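Local coordinates for cytoplasmic protein (Cryptococcus neoformans var. grubii serotype A, PDB 7LPO) that probably hydrolyses steryl beta-glucosides, acting as a sterylglucosidase of glycoside hydrolase family 5, at residues G60-A65 with Y169-T174. Numbering follows the deposited sequence.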
ATOM      1  N   GLY A  60       2.345  -0.923  27.504  1.00 24.90           N
ATOM      2  CA  GLY A  60       3.333  -0.028  26.935  1.00 22.04           C
ATOM      3  C   GLY A  60       2.878   0.746  25.713  1.00 22.67           C
ATOM      4  O   GLY A  60       3.588   1.669  25.290  1.00 23.11           O
ATOM      5  N   PHE A  61       1.708   0.415  25.155  1.00 22.96           N
ATOM      6  CA  PHE A  61       1.236   1.021  23.912  1.00 21.34           C
ATOM      7  C   PHE A  61       1.078   2.528  24.053  1.00 20.38           C
ATOM      8  O   PHE A  61       1.650   3.304  23.277  1.00 22.45           O
ATOM      9  CB  PHE A  61      -0.087   0.350  23.516  1.00 21.78           C
ATOM     10  CG  PHE A  61      -0.743   0.927  22.286  1.00 19.85           C
ATOM     11  CD1 PHE A  61      -0.240   0.668  21.028  1.00 20.28           C
ATOM     12  CD2 PHE A  61      -1.887   1.699  22.398  1.00 16.97           C
ATOM     13  CE1 PHE A  61      -0.861   1.187  19.898  1.00 20.96           C
ATOM     14  CE2 PHE A  61      -2.506   2.215  21.284  1.00 17.85           C
ATOM     15  CZ  PHE A  61      -2.000   1.959  20.030  1.00 18.97           C
ATOM     16  N   TRP A  62       0.312   2.962  25.047  1.00 16.78           N
ATOM     17  CA  TRP A  62       0.088   4.388  25.247  1.00 16.56           C
ATOM     18  C   TRP A  62       1.280   5.065  25.922  1.00 18.75           C
ATOM     19  O   TRP A  62       1.667   6.175  25.538  1.00 17.87           O
ATOM     20  CB  TRP A  62      -1.167   4.594  26.095  1.00 16.46           C
ATOM     21  CG  TRP A  62      -2.439   4.138  25.465  1.00 18.86           C
ATOM     22  CD1 TRP A  62      -3.229   3.097  25.869  1.00 20.31           C
ATOM     23  CD2 TRP A  62      -3.079   4.704  24.323  1.00 20.09           C
ATOM     24  NE1 TRP A  62      -4.332   2.997  25.068  1.00 20.71           N
ATOM     25  CE2 TRP A  62      -4.261   3.963  24.099  1.00 21.94           C
ATOM     26  CE3 TRP A  62      -2.781   5.771  23.474  1.00 21.42           C
ATOM     27  CZ2 TRP A  62      -5.133   4.240  23.041  1.00 21.46           C
ATOM     28  CZ3 TRP A  62      -3.653   6.046  22.416  1.00 22.80           C
ATOM     29  CH2 TRP A  62      -4.813   5.283  22.215  1.00 22.11           C
ATOM     30  N   GLU A  63       1.878   4.409  26.923  1.00 20.80           N
ATOM     31  CA  GLU A  63       2.879   5.070  27.757  1.00 22.75           C
ATOM     32  C   GLU A  63       4.101   5.500  26.954  1.00 23.22           C
ATOM     33  O   GLU A  63       4.619   6.608  27.144  1.00 23.59           O
ATOM     34  CB  GLU A  63       3.307   4.145  28.893  1.00 24.52           C
ATOM     35  CG  GLU A  63       2.232   3.876  29.925  1.00 29.06           C
ATOM     36  CD  GLU A  63       1.330   2.708  29.544  1.00 34.05           C
ATOM     37  OE1 GLU A  63       1.437   2.201  28.402  1.00 35.74           O
ATOM     38  OE2 GLU A  63       0.502   2.297  30.388  1.00 36.31           O
ATOM     39  N   THR A  64       4.598   4.631  26.075  1.00 24.43           N
ATOM     40  CA  THR A  64       5.789   4.994  25.317  1.00 23.53           C
ATOM     41  C   THR A  64       5.500   6.160  24.382  1.00 20.42           C
ATOM     42  O   THR A  64       6.340   7.050  24.217  1.00 17.86           O
ATOM     43  CB  THR A  64       6.319   3.795  24.529  1.00 27.35           C
ATOM     44  OG1 THR A  64       5.278   3.254  23.713  1.00 31.03           O
ATOM     45  CG2 THR A  64       6.829   2.711  25.473  1.00 27.66           C
ATOM     46  N   ALA A  65       4.317   6.178  23.761  1.00 18.73           N
ATOM     47  CA  ALA A  65       3.999   7.266  22.840  1.00 19.06           C
ATOM     48  C   ALA A  65       3.747   8.567  23.598  1.00 18.94           C
ATOM     49  O   ALA A  65       4.138   9.651  23.140  1.00 17.65           O
ATOM     50  CB  ALA A  65       2.792   6.890  21.975  1.00 19.07           C
ATOM     51  N   TYR A 169      -7.766   8.137  25.040  1.00 18.69           N
ATOM     52  CA  TYR A 169      -8.265   7.120  25.952  1.00 21.49           C
ATOM     53  C   TYR A 169      -9.774   6.943  25.899  1.00 23.99           C
ATOM     54  O   TYR A 169     -10.284   6.008  26.524  1.00 24.48           O
ATOM     55  CB  TYR A 169      -7.809   7.472  27.361  1.00 23.47           C
ATOM     56  CG  TYR A 169      -6.308   7.552  27.389  1.00 26.36           C
ATOM     57  CD1 TYR A 169      -5.541   6.408  27.226  1.00 30.32           C
ATOM     58  CD2 TYR A 169      -5.656   8.762  27.522  1.00 27.23           C
ATOM     59  CE1 TYR A 169      -4.164   6.461  27.220  1.00 33.00           C
ATOM     60  CE2 TYR A 169      -4.274   8.826  27.530  1.00 30.13           C
ATOM     61  CZ  TYR A 169      -3.535   7.671  27.375  1.00 32.09           C
ATOM     62  OH  TYR A 169      -2.161   7.713  27.374  1.00 32.79           O
ATOM     63  N   HIS A 170     -10.488   7.777  25.143  1.00 21.92           N
ATOM     64  CA  HIS A 170     -11.935   7.654  25.021  1.00 22.12           C
ATOM     65  C   HIS A 170     -12.362   7.088  23.668  1.00 19.11           C
ATOM     66  O   HIS A 170     -13.565   7.003  23.395  1.00 19.63           O
ATOM     67  CB  HIS A 170     -12.588   9.014  25.276  1.00 21.36           C
ATOM     68  CG  HIS A 170     -12.367   9.523  26.666  1.00 23.00           C
ATOM     69  ND1 HIS A 170     -12.692  10.805  27.052  1.00 24.38           N
ATOM     70  CD2 HIS A 170     -11.835   8.928  27.759  1.00 22.99           C
ATOM     71  CE1 HIS A 170     -12.373  10.977  28.321  1.00 23.12           C
ATOM     72  NE2 HIS A 170     -11.854   9.852  28.775  1.00 24.12           N
ATOM     73  N   LEU A 171     -11.403   6.690  22.826  1.00 15.74           N
ATOM     74  CA  LEU A 171     -11.719   6.184  21.497  1.00 16.36           C
ATOM     75  C   LEU A 171     -12.562   4.921  21.572  1.00 17.30           C
ATOM     76  O   LEU A 171     -13.544   4.775  20.837  1.00 20.70           O
ATOM     77  CB  LEU A 171     -10.423   5.905  20.732  1.00 18.09           C
ATOM     78  CG  LEU A 171      -9.582   7.129  20.358  1.00 20.97           C
ATOM     79  CD1 LEU A 171      -8.150   6.756  19.986  1.00 21.51           C
ATOM     80  CD2 LEU A 171     -10.283   7.852  19.196  1.00 21.74           C
ATOM     81  N   THR A 172     -12.205   4.006  22.470  1.00 18.65           N
ATOM     82  CA  THR A 172     -12.894   2.723  22.558  1.00 19.74           C
ATOM     83  C   THR A 172     -14.287   2.878  23.156  1.00 17.45           C
ATOM     84  O   THR A 172     -15.255   2.302  22.647  1.00 15.92           O
ATOM     85  CB  THR A 172     -12.056   1.751  23.389  1.00 25.10           C
ATOM     86  OG1 THR A 172     -10.814   1.497  22.717  1.00 25.76           O
ATOM     87  CG2 THR A 172     -12.802   0.442  23.617  1.00 27.53           C
ATOM     88  N   ALA A 173     -14.407   3.637  24.250  1.00 19.62           N
ATOM     89  CA  ALA A 173     -15.705   3.787  24.908  1.00 19.00           C
ATOM     90  C   ALA A 173     -16.745   4.359  23.953  1.00 21.93           C
ATOM     91  O   ALA A 173     -17.903   3.924  23.952  1.00 23.93           O
ATOM     92  CB  ALA A 173     -15.562   4.677  26.142  1.00 20.14           C
ATOM     93  N   THR A 174     -16.351   5.327  23.126  1.00 19.09           N
ATOM     94  CA  THR A 174     -17.264   5.975  22.192  1.00 16.79           C
ATOM     95  C   THR A 174     -17.369   5.252  20.850  1.00 16.83           C
ATOM     96  O   THR A 174     -18.142   5.676  19.991  1.00 15.37           O
ATOM     97  CB  THR A 174     -16.825   7.424  21.935  1.00 16.40           C
ATOM     98  OG1 THR A 174     -15.542   7.426  21.295  1.00 17.19           O
ATOM     99  CG2 THR A 174     -16.764   8.237  23.236  1.00 15.88           C
TER
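His-170 O is gripped twice by Thr-174, whose N (3.3 Å from His-170 O) and OG1 (2.9 Å from the same oxygen) arrive from opposite faces of the carbonyl plane, closing a turn that contains Leu-171 and follows directly on Tyr-169, the two residues that touch Trp-62. The contact is an edge-to-face aromatic pair that joins two excursions of the family 5 TIM barrel: the short helix 61-66, between strands 35-43 and 98-104, and the long loop after helix 159-163. Tyr-169 brings CE1 over one face of the indole, 3.4 Å from Trp-62 CG and off centre, with the ring planes inclined at 59°. On the opposite indole face sits Phe-61 CD2, so the tryptophan is packed from both sides. Its chi1 of -64° sets CG anti to the carbonyl carbon and aims the indole at the loop. Tyr-169 OH passes 3.5 Å from Trp-62 CB and hydrogen-bonds Glu-66 OE2 at the end of the same helix, a polar tie between loop and helix. Glu-182 takes Trp-62 NE1 through OE2 and Thr-172 OG1 through OE1, tying both segments to one carboxylate. At the far rim of the indole, Leu-171 CD1 lies near the ring plane, 4.3 Å from Trp-62 CH2.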